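TRAP-type C4-dicarboxylate:H+ symport system substrate-binding component DctP (Shewanella oneidensis, PDB 4MX6) probably captures C4-dicarboxylates such as succinate in the periplasm and hands them to a TRAP-type transporter for proton-coupled uptake. Local coordinates at residues H43-K51 with W221-F229; D83-L91 with V98-Y108. All blocks are in the same frame, centred on the assembly; numbering follows the deposited sequence.

Contact 1 (H43-K51 with W221-F229). With SIN (succinic acid), chain B.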
loop_
_atom_site.group_PDB
_atom_site.type_symbol
_atom_site.label_atom_id
_atom_site.label_comp_id
_atom_site.label_asym_id
_atom_site.label_seq_id
_atom_site.Cartn_x
_atom_site.Cartn_y
_atom_site.Cartn_z
ATOM N N HIS A 43 6.873 10.305 2.485
ATOM C CA HIS A 43 6.500 9.001 1.977
ATOM C C HIS A 43 7.692 8.309 1.322
ATOM O O HIS A 43 8.785 8.894 1.200
ATOM C CB HIS A 43 5.290 9.126 1.039
ATOM C CG HIS A 43 5.554 9.866 -0.234
ATOM N ND1 HIS A 43 6.199 9.273 -1.296
ATOM C CD2 HIS A 43 5.247 11.131 -0.619
ATOM C CE1 HIS A 43 6.271 10.146 -2.286
ATOM N NE2 HIS A 43 5.707 11.280 -1.902
ATOM N N VAL A 44 7.478 7.063 0.909
ATOM C CA VAL A 44 8.564 6.200 0.453
ATOM C C VAL A 44 8.577 5.957 -1.052
ATOM O O VAL A 44 9.443 5.239 -1.543
ATOM C CB VAL A 44 8.543 4.833 1.195
ATOM C CG1 VAL A 44 8.589 5.070 2.686
ATOM C CG2 VAL A 44 7.342 3.971 0.804
ATOM N N VAL A 45 7.606 6.482 -1.791
ATOM C CA VAL A 45 7.528 6.204 -3.221
ATOM C C VAL A 45 8.127 7.308 -4.094
ATOM O O VAL A 45 8.479 8.382 -3.627
ATOM C CB VAL A 45 6.089 5.861 -3.675
ATOM C CG1 VAL A 45 5.579 4.635 -2.908
ATOM C CG2 VAL A 45 5.127 7.036 -3.528
ATOM N N ALA A 46 8.252 7.005 -5.381
ATOM C CA ALA A 46 8.675 8.000 -6.358
ATOM C C ALA A 46 7.606 9.089 -6.509
ATOM O O ALA A 46 6.439 8.893 -6.187
ATOM C CB ALA A 46 8.953 7.342 -7.694
ATOM N N GLU A 47 8.008 10.240 -7.019
ATOM C CA GLU A 47 7.083 11.348 -7.201
ATOM C C GLU A 47 5.975 11.022 -8.200
ATOM O O GLU A 47 4.810 11.384 -7.985
ATOM C CB GLU A 47 7.866 12.581 -7.670
ATOM C CG GLU A 47 6.987 13.763 -8.019
ATOM C CD GLU A 47 7.741 15.059 -8.097
ATOM O OE1 GLU A 47 8.557 15.330 -7.179
ATOM O OE2 GLU A 47 7.473 15.827 -9.045
ATOM N N ASN A 48 6.316 10.327 -9.279
ATOM C CA ASN A 48 5.398 10.170 -10.402
ATOM C C ASN A 48 4.583 8.874 -10.246
ATOM O O ASN A 48 4.692 7.931 -11.039
ATOM C CB ASN A 48 6.139 10.253 -11.741
ATOM C CG ASN A 48 6.776 11.614 -11.962
ATOM O OD1 ASN A 48 6.527 12.565 -11.216
ATOM N ND2 ASN A 48 7.582 11.721 -13.002
ATOM N N THR A 49 3.760 8.879 -9.202
ATOM C CA THR A 49 2.987 7.731 -8.722
ATOM C C THR A 49 1.696 8.263 -8.097
ATOM O O THR A 49 1.601 9.461 -7.836
ATOM C CB THR A 49 3.740 6.989 -7.609
ATOM O OG1 THR A 49 3.940 7.873 -6.495
ATOM C CG2 THR A 49 5.081 6.433 -8.091
ATOM N N PRO A 50 0.713 7.394 -7.813
ATOM C CA PRO A 50 -0.503 7.924 -7.172
ATOM C C PRO A 50 -0.234 8.634 -5.836
ATOM O O PRO A 50 -0.772 9.730 -5.621
ATOM C CB PRO A 50 -1.406 6.693 -7.010
ATOM C CG PRO A 50 -0.512 5.498 -7.262
ATOM C CD PRO A 50 0.542 5.989 -8.209
ATOM N N LYS A 51 0.569 8.050 -4.941
ATOM C CA LYS A 51 0.819 8.711 -3.662
ATOM C C LYS A 51 1.695 9.947 -3.840
ATOM O O LYS A 51 1.466 10.966 -3.180
ATOM C CB LYS A 51 1.435 7.733 -2.660
ATOM C CG LYS A 51 1.822 8.365 -1.337
ATOM C CD LYS A 51 1.948 7.351 -0.203
ATOM C CE LYS A 51 2.869 6.199 -0.561
ATOM N NZ LYS A 51 2.987 5.239 0.569
ATOM N N TRP A 221 1.916 -2.463 -10.564
ATOM C CA TRP A 221 2.608 -2.009 -11.771
ATOM C C TRP A 221 3.305 -0.671 -11.531
ATOM O O TRP A 221 4.409 -0.461 -12.015
ATOM C CB TRP A 221 1.671 -1.890 -12.980
ATOM C CG TRP A 221 1.041 -3.174 -13.398
ATOM C CD1 TRP A 221 -0.275 -3.481 -13.308
ATOM C CD2 TRP A 221 1.681 -4.321 -13.980
ATOM N NE1 TRP A 221 -0.506 -4.736 -13.786
ATOM C CE2 TRP A 221 0.675 -5.285 -14.197
ATOM C CE3 TRP A 221 2.995 -4.631 -14.334
ATOM C CZ2 TRP A 221 0.937 -6.529 -14.756
ATOM C CZ3 TRP A 221 3.243 -5.870 -14.904
ATOM C CH2 TRP A 221 2.215 -6.796 -15.108
ATOM N N SER A 222 2.653 0.247 -10.818
ATOM C CA SER A 222 3.217 1.579 -10.618
ATOM C C SER A 222 4.526 1.530 -9.849
ATOM O O SER A 222 5.484 2.197 -10.236
ATOM C CB SER A 222 2.231 2.480 -9.884
ATOM O OG SER A 222 2.884 3.626 -9.351
ATOM N N ASN A 223 4.593 0.772 -8.764
ATOM C CA ASN A 223 5.856 0.644 -8.038
ATOM C C ASN A 223 6.907 -0.144 -8.836
ATOM O O ASN A 223 8.099 0.190 -8.828
ATOM C CB ASN A 223 5.648 0.022 -6.661
ATOM C CG ASN A 223 5.236 1.045 -5.618
ATOM O OD1 ASN A 223 5.545 2.249 -5.732
ATOM N ND2 ASN A 223 4.571 0.575 -4.583
ATOM N N THR A 224 6.465 -1.185 -9.533
ATOM C CA THR A 224 7.366 -2.033 -10.298
ATOM C C THR A 224 8.059 -1.199 -11.377
ATOM O O THR A 224 9.269 -1.348 -11.605
ATOM C CB THR A 224 6.592 -3.214 -10.906
ATOM O OG1 THR A 224 6.010 -3.992 -9.863
ATOM C CG2 THR A 224 7.486 -4.119 -11.731
ATOM N N TYR A 225 7.295 -0.338 -12.048
ATOM C CA TYR A 225 7.845 0.540 -13.075
ATOM C C TYR A 225 8.716 1.651 -12.503
ATOM O O TYR A 225 9.871 1.820 -12.897
ATOM C CB TYR A 225 6.728 1.146 -13.937
ATOM C CG TYR A 225 7.282 2.122 -14.943
ATOM C CD1 TYR A 225 8.043 1.678 -16.009
ATOM C CD2 TYR A 225 7.104 3.489 -14.798
ATOM C CE1 TYR A 225 8.589 2.560 -16.924
ATOM C CE2 TYR A 225 7.644 4.387 -15.701
ATOM C CZ TYR A 225 8.387 3.917 -16.768
ATOM O OH TYR A 225 8.931 4.812 -17.678
ATOM N N SER A 226 8.172 2.385 -11.537
ATOM C CA SER A 226 8.859 3.575 -11.047
ATOM C C SER A 226 10.144 3.244 -10.276
ATOM O O SER A 226 11.066 4.044 -10.272
ATOM C CB SER A 226 7.938 4.472 -10.215
ATOM O OG SER A 226 7.425 3.798 -9.086
ATOM N N GLN A 227 10.216 2.066 -9.655
ATOM C CA GLN A 227 11.430 1.648 -8.947
ATOM C C GLN A 227 12.327 0.732 -9.779
ATOM O O GLN A 227 13.367 0.286 -9.298
ATOM C CB GLN A 227 11.072 0.954 -7.623
ATOM C CG GLN A 227 10.372 1.866 -6.611
ATOM C CD GLN A 227 11.153 3.130 -6.216
ATOM O OE1 GLN A 227 12.381 3.213 -6.332
ATOM N NE2 GLN A 227 10.436 4.112 -5.737
ATOM N N LYS A 228 11.907 0.426 -11.007
ATOM C CA LYS A 228 12.698 -0.370 -11.962
ATOM C C LYS A 228 12.902 -1.810 -11.511
ATOM O O LYS A 228 13.882 -2.453 -11.904
ATOM C CB LYS A 228 14.042 0.300 -12.305
ATOM C CG LYS A 228 13.893 1.737 -12.772
ATOM C CD LYS A 228 12.975 1.874 -13.962
ATOM C CE LYS A 228 12.458 3.294 -14.112
ATOM N NZ LYS A 228 11.268 3.358 -14.992
ATOM N N PHE A 229 11.968 -2.343 -10.737
ATOM C CA PHE A 229 12.071 -3.736 -10.336
ATOM C C PHE A 229 12.090 -4.649 -11.573
ATOM O O PHE A 229 12.707 -5.710 -11.553
ATOM C CB PHE A 229 10.916 -4.169 -9.424
ATOM C CG PHE A 229 10.807 -3.419 -8.104
ATOM C CD1 PHE A 229 11.874 -2.737 -7.531
ATOM C CD2 PHE A 229 9.592 -3.423 -7.430
ATOM C CE1 PHE A 229 11.711 -2.070 -6.316
ATOM C CE2 PHE A 229 9.431 -2.782 -6.239
ATOM C CZ PHE A 229 10.481 -2.097 -5.677
HETATM C C1 SIN B . 4.393 2.056 -1.105
HETATM O O1 SIN B . 4.120 2.854 -0.170
HETATM O O2 SIN B . 3.760 2.031 -2.182
HETATM C C2 SIN B . 5.486 1.040 -0.898
HETATM C C3 SIN B . 4.860 -0.338 -0.690
HETATM C C4 SIN B . 5.894 -1.382 -0.359
HETATM O O3 SIN B . 6.034 -2.371 -1.136
HETATM O O4 SIN B . 6.586 -1.273 0.677
HETATM O O HOH W 1 11.355 5.576 -3.772
HETATM O O HOH W 2 7.585 4.172 -6.354
HETATM O O HOH W 3 3.389 5.353 -11.316
#
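Val45 and Asn223 meet beside one carboxylate of succinate, in the ligand cleft of a two-lobed periplasmic binding protein of the TRAP family. The amide of Asn223 sends ND2 to succinate O2 at 2.9 Å in a nearly straight bond (N-H...O 167°), and its OD1 rests against Val45 CG1. That same methyl packs on O2, while Val44 CG2 touches O1. Lys51, on the same segment as the two valines, bends at chi3 (53°) and brings NZ to 2.7 Å from succinate O1. The two segments therefore grip one oxygen each of the same carboxylate. Tyr246 lies against the Lys51 ammonium in a cation-pi contact, and Asn219 OD1 takes a further bond from Asn223 ND2.

One layer out, water does the polar bridging. Water 2 has four partners: it donates to Asn223 OD1 (2.9 Å) and Ser226 OG, and accepts from Ala46 N and Gln227 NE2. Because OD1 is held here and ND2 by the ligand, the rotation of the Asn223 amide is fixed from both ends. Gln227, bent at chi2, also gives NE2 to water 1, which donates to Val44 O. Water 3 links Ser222 OG to Asn48 O.

Beyond the waters, carbon atoms of 46-50 lie against the two serines: Ala46 CB meets Ser226 CB at 4.0 Å, while Thr49 CG2 rests against the hydroxyl oxygens of both and Pro50 CD against Ser222 OG. Thr49 is the N-cap of helix 50-65: its OG1 donates to Ala46 O at 2.7 Å and accepts from Gly52 N. On the partner helix, Ser226 OG turns back to its own helix and bonds to Ser222 O at 2.8 Å, reaching it from the opposite face to Ser226 N.

Contact 2 (D83-L91 with V98-Y108); sequences DNNELAALL and VAPSLSKFERY
Asp83 and Lys104 cross at about a right angle, the carboxylate gripping the ammonium in a salt bridge at the succinate pocket. Lys104 NZ donates to OD1 at 2.8 Å on its syn side, 32° out of the carboxylate plane, with a weak second bond to OD2. The lysine chain is extended beyond CG, which carries NZ on to succinate O4. Asp83 OD2 also accepts from Phe202 N. With an alanine in place of Asp83, Lys104 NZ would probably lose its protein carboxylate partner and be held less firmly in place toward succinate O4, and Phe202 N would lose its acceptor.

Glu86 turns CG between its backbone N and carbonyl carbon (chi1 67°), which sends the extended chain across Val98 and Pro100. OE2 lies on the Pro100 ring, 3.4 Å from CB, and OE1 accepts a hydrogen bond from water 4 at 2.7 Å; that water accepts from Ala99 N.

Leu87 is the apolar wedge, one methyl to each side of its fork. CD2 packs on Val98 CG2 and Pro100 CG, both at 4.0 Å, whereas CD1 meets Tyr108 CE2 at 3.7 Å and Phe105 CD1. Leu87 and Tyr108 slide past each other in opposite directions. Leu91 and Tyr108 come from opposite directions, Leu91 CD1 lying 3.6 Å from Tyr108 CE1, and Leu90 CD2 adds to the packing on Val98 CG2.

Helix 86-91 is thus laid over segment 98-108, whose Val98, Pro100 and Leu102 pair through their backbones with strand 243-251. Leu90 reaches Val249 of that strand, and Leu91 and Tyr108 both rest on Ile148 of strand 148-158.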
loop_
_atom_site.group_PDB
_atom_site.type_symbol
_atom_site.label_atom_id
_atom_site.label_comp_id
_atom_site.label_asym_id
_atom_site.label_seq_id
_atom_site.Cartn_x
_atom_site.Cartn_y
_atom_site.Cartn_z
ATOM N N ASP A 83 10.083 3.465 5.810
ATOM C CA ASP A 83 9.078 2.520 6.302
ATOM C C ASP A 83 9.198 2.300 7.800
ATOM O O ASP A 83 8.194 2.265 8.516
ATOM C CB ASP A 83 9.256 1.149 5.655
ATOM C CG ASP A 83 8.478 0.967 4.358
ATOM O OD1 ASP A 83 7.701 1.855 3.942
ATOM O OD2 ASP A 83 8.612 -0.156 3.783
ATOM N N ASN A 84 10.411 2.088 8.283
ATOM C CA ASN A 84 10.545 1.612 9.642
ATOM C C ASN A 84 10.335 2.698 10.685
ATOM O O ASN A 84 9.905 2.359 11.788
ATOM C CB ASN A 84 11.882 0.902 9.855
ATOM C CG ASN A 84 11.968 -0.428 9.105
ATOM O OD1 ASN A 84 10.969 -0.935 8.572
ATOM N ND2 ASN A 84 13.165 -0.992 9.058
ATOM N N ASN A 85 10.590 3.977 10.355
ATOM C CA ASN A 85 10.518 5.056 11.351
ATOM C C ASN A 85 9.401 6.086 11.157
ATOM O O ASN A 85 9.228 6.946 12.012
ATOM C CB ASN A 85 11.875 5.775 11.533
ATOM C CG ASN A 85 12.354 6.514 10.284
ATOM O OD1 ASN A 85 11.650 6.626 9.291
ATOM N ND2 ASN A 85 13.556 7.075 10.367
ATOM N N GLU A 86 8.625 6.000 10.084
ATOM C CA GLU A 86 7.697 7.080 9.788
ATOM C C GLU A 86 6.567 7.212 10.812
ATOM O O GLU A 86 6.169 8.336 11.118
ATOM C CB GLU A 86 7.152 6.961 8.363
ATOM C CG GLU A 86 6.253 5.766 8.111
ATOM C CD GLU A 86 5.681 5.734 6.697
ATOM O OE1 GLU A 86 5.770 6.744 5.948
ATOM O OE2 GLU A 86 5.132 4.668 6.320
ATOM N N LEU A 87 6.038 6.108 11.342
ATOM C CA LEU A 87 4.930 6.228 12.287
ATOM C C LEU A 87 5.436 6.758 13.638
ATOM O O LEU A 87 4.764 7.577 14.274
ATOM C CB LEU A 87 4.154 4.907 12.440
ATOM C CG LEU A 87 3.262 4.569 11.234
ATOM C CD1 LEU A 87 2.585 3.227 11.426
ATOM C CD2 LEU A 87 2.204 5.633 10.988
ATOM N N ALA A 88 6.620 6.326 14.069
ATOM C CA ALA A 88 7.220 6.908 15.261
ATOM C C ALA A 88 7.428 8.419 15.066
ATOM O O ALA A 88 7.112 9.214 15.960
ATOM C CB ALA A 88 8.524 6.222 15.591
ATOM N N ALA A 89 7.930 8.816 13.900
ATOM C CA ALA A 89 8.119 10.231 13.601
ATOM C C ALA A 89 6.798 11.012 13.639
ATOM O O ALA A 89 6.741 12.126 14.163
ATOM C CB ALA A 89 8.800 10.391 12.263
ATOM N N LEU A 90 5.748 10.427 13.084
ATOM C CA LEU A 90 4.422 11.036 13.104
ATOM C C LEU A 90 3.986 11.333 14.541
ATOM O O LEU A 90 3.535 12.445 14.864
ATOM C CB LEU A 90 3.409 10.108 12.434
ATOM C CG LEU A 90 2.007 10.690 12.348
ATOM C CD1 LEU A 90 1.917 11.791 11.299
ATOM C CD2 LEU A 90 1.028 9.572 12.060
ATOM N N LEU A 91 4.120 10.343 15.415
ATOM C CA LEU A 91 3.654 10.491 16.794
ATOM C C LEU A 91 4.507 11.463 17.602
ATOM O O LEU A 91 4.018 12.062 18.557
ATOM C CB LEU A 91 3.542 9.124 17.482
ATOM C CG LEU A 91 2.378 8.296 16.917
ATOM C CD1 LEU A 91 2.441 6.859 17.394
ATOM C CD2 LEU A 91 1.029 8.920 17.286
ATOM N N VAL A 98 1.541 11.137 6.916
ATOM C CA VAL A 98 2.145 10.015 6.208
ATOM C C VAL A 98 1.006 9.178 5.621
ATOM O O VAL A 98 -0.165 9.370 5.983
ATOM C CB VAL A 98 3.069 9.167 7.119
ATOM C CG1 VAL A 98 4.282 9.997 7.549
ATOM C CG2 VAL A 98 2.329 8.626 8.339
ATOM N N ALA A 99 1.333 8.268 4.708
ATOM C CA ALA A 99 0.318 7.435 4.073
ATOM C C ALA A 99 0.881 6.032 3.826
ATOM O O ALA A 99 1.115 5.622 2.680
ATOM C CB ALA A 99 -0.208 8.079 2.797
ATOM N N PRO A 100 1.110 5.281 4.915
ATOM C CA PRO A 100 1.660 3.932 4.778
ATOM C C PRO A 100 0.680 2.975 4.145
ATOM O O PRO A 100 -0.540 3.105 4.300
ATOM C CB PRO A 100 1.924 3.501 6.234
ATOM C CG PRO A 100 1.790 4.757 7.066
ATOM C CD PRO A 100 0.812 5.602 6.321
ATOM N N SER A 101 1.231 1.956 3.504
ATOM C CA SER A 101 0.459 0.780 3.167
ATOM C C SER A 101 -0.339 0.307 4.379
ATOM O O SER A 101 0.161 0.296 5.505
ATOM C CB SER A 101 1.412 -0.336 2.761
ATOM O OG SER A 101 0.703 -1.554 2.636
ATOM N N LEU A 102 -1.550 -0.178 4.110
ATOM C CA LEU A 102 -2.409 -0.770 5.122
ATOM C C LEU A 102 -1.727 -1.950 5.824
ATOM O O LEU A 102 -2.155 -2.323 6.910
ATOM C CB LEU A 102 -3.752 -1.181 4.496
ATOM C CG LEU A 102 -4.569 0.014 3.985
ATOM C CD1 LEU A 102 -5.651 -0.413 3.030
ATOM C CD2 LEU A 102 -5.180 0.793 5.141
ATOM N N SER A 103 -0.708 -2.540 5.186
ATOM C CA SER A 103 0.045 -3.659 5.730
ATOM C C SER A 103 0.982 -3.284 6.871
ATOM O O SER A 103 1.535 -4.167 7.521
ATOM C CB SER A 103 0.932 -4.266 4.638
ATOM O OG SER A 103 0.231 -4.452 3.426
ATOM N N LYS A 104 1.189 -1.992 7.109
ATOM C CA LYS A 104 2.308 -1.544 7.942
ATOM C C LYS A 104 1.887 -0.989 9.303
ATOM O O LYS A 104 2.620 -0.226 9.925
ATOM C CB LYS A 104 3.164 -0.520 7.162
ATOM C CG LYS A 104 3.889 -1.150 5.959
ATOM C CD LYS A 104 4.614 -0.143 5.094
ATOM C CE LYS A 104 5.228 -0.824 3.873
ATOM N NZ LYS A 104 5.761 0.149 2.883
ATOM N N PHE A 105 0.705 -1.386 9.769
ATOM C CA PHE A 105 0.130 -0.832 10.992
ATOM C C PHE A 105 0.072 -1.797 12.180
ATOM O O PHE A 105 -0.519 -1.456 13.207
ATOM C CB PHE A 105 -1.271 -0.297 10.692
ATOM C CG PHE A 105 -1.276 0.981 9.886
ATOM C CD1 PHE A 105 -1.017 2.195 10.494
ATOM C CD2 PHE A 105 -1.563 0.978 8.531
ATOM C CE1 PHE A 105 -1.042 3.383 9.771
ATOM C CE2 PHE A 105 -1.582 2.166 7.807
ATOM C CZ PHE A 105 -1.339 3.364 8.436
ATOM N N GLU A 106 0.685 -2.973 12.071
ATOM C CA GLU A 106 0.528 -4.015 13.092
ATOM C C GLU A 106 0.991 -3.622 14.493
ATOM O O GLU A 106 0.543 -4.209 15.477
ATOM C CB GLU A 106 1.211 -5.324 12.666
ATOM C CG GLU A 106 0.467 -6.004 11.526
ATOM C CD GLU A 106 1.126 -7.283 11.000
ATOM O OE1 GLU A 106 2.265 -7.587 11.414
ATOM O OE2 GLU A 106 0.501 -7.980 10.146
ATOM N N ARG A 107 1.905 -2.668 14.604
ATOM C CA ARG A 107 2.322 -2.239 15.928
ATOM C C ARG A 107 1.233 -1.460 16.647
ATOM O O ARG A 107 1.296 -1.300 17.859
ATOM C CB ARG A 107 3.578 -1.384 15.878
ATOM C CG ARG A 107 4.008 -0.980 17.277
ATOM C CD ARG A 107 5.367 -0.357 17.299
ATOM N NE ARG A 107 5.406 0.807 16.434
ATOM C CZ ARG A 107 6.516 1.433 16.073
ATOM N NH1 ARG A 107 7.693 0.998 16.506
ATOM N NH2 ARG A 107 6.446 2.490 15.273
ATOM N N TYR A 108 0.246 -0.975 15.900
ATOM C CA TYR A 108 -0.787 -0.096 16.455
ATOM C C TYR A 108 -2.188 -0.715 16.472
ATOM O O TYR A 108 -3.006 -0.367 17.319
ATOM C CB TYR A 108 -0.778 1.251 15.720
ATOM C CG TYR A 108 0.545 1.953 15.872
ATOM C CD1 TYR A 108 0.842 2.670 17.021
ATOM C CD2 TYR A 108 1.513 1.875 14.887
ATOM C CE1 TYR A 108 2.068 3.290 17.180
ATOM C CE2 TYR A 108 2.733 2.487 15.035
ATOM C CZ TYR A 108 3.011 3.199 16.179
ATOM O OH TYR A 108 4.244 3.814 16.311
HETATM O O HOH W 4 4.147 7.846 4.131
#

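Along the chain the order is 43-51, 83-91, 98-108 and 221-229, so both segments of contact 2 fall within the long excursion separating those of contact 1. The centres are about 18 Å apart, yet the contacts touch: Lys51 NZ probably bonds to Ala99 O at 2.8 Å, and Val44 CG1 packs on Asp83 OD1. Succinate also bridges them, contact 1 binding one carboxylate and Lys104 of contact 2 the other. Tyr246, on strand 243-251 that flanks 98-108, also binds the ligand. Segment 221-229, directly after strand 217-219, adds Asn223 to the site, consistent with a two-lobed protein closing round its dicarboxylate.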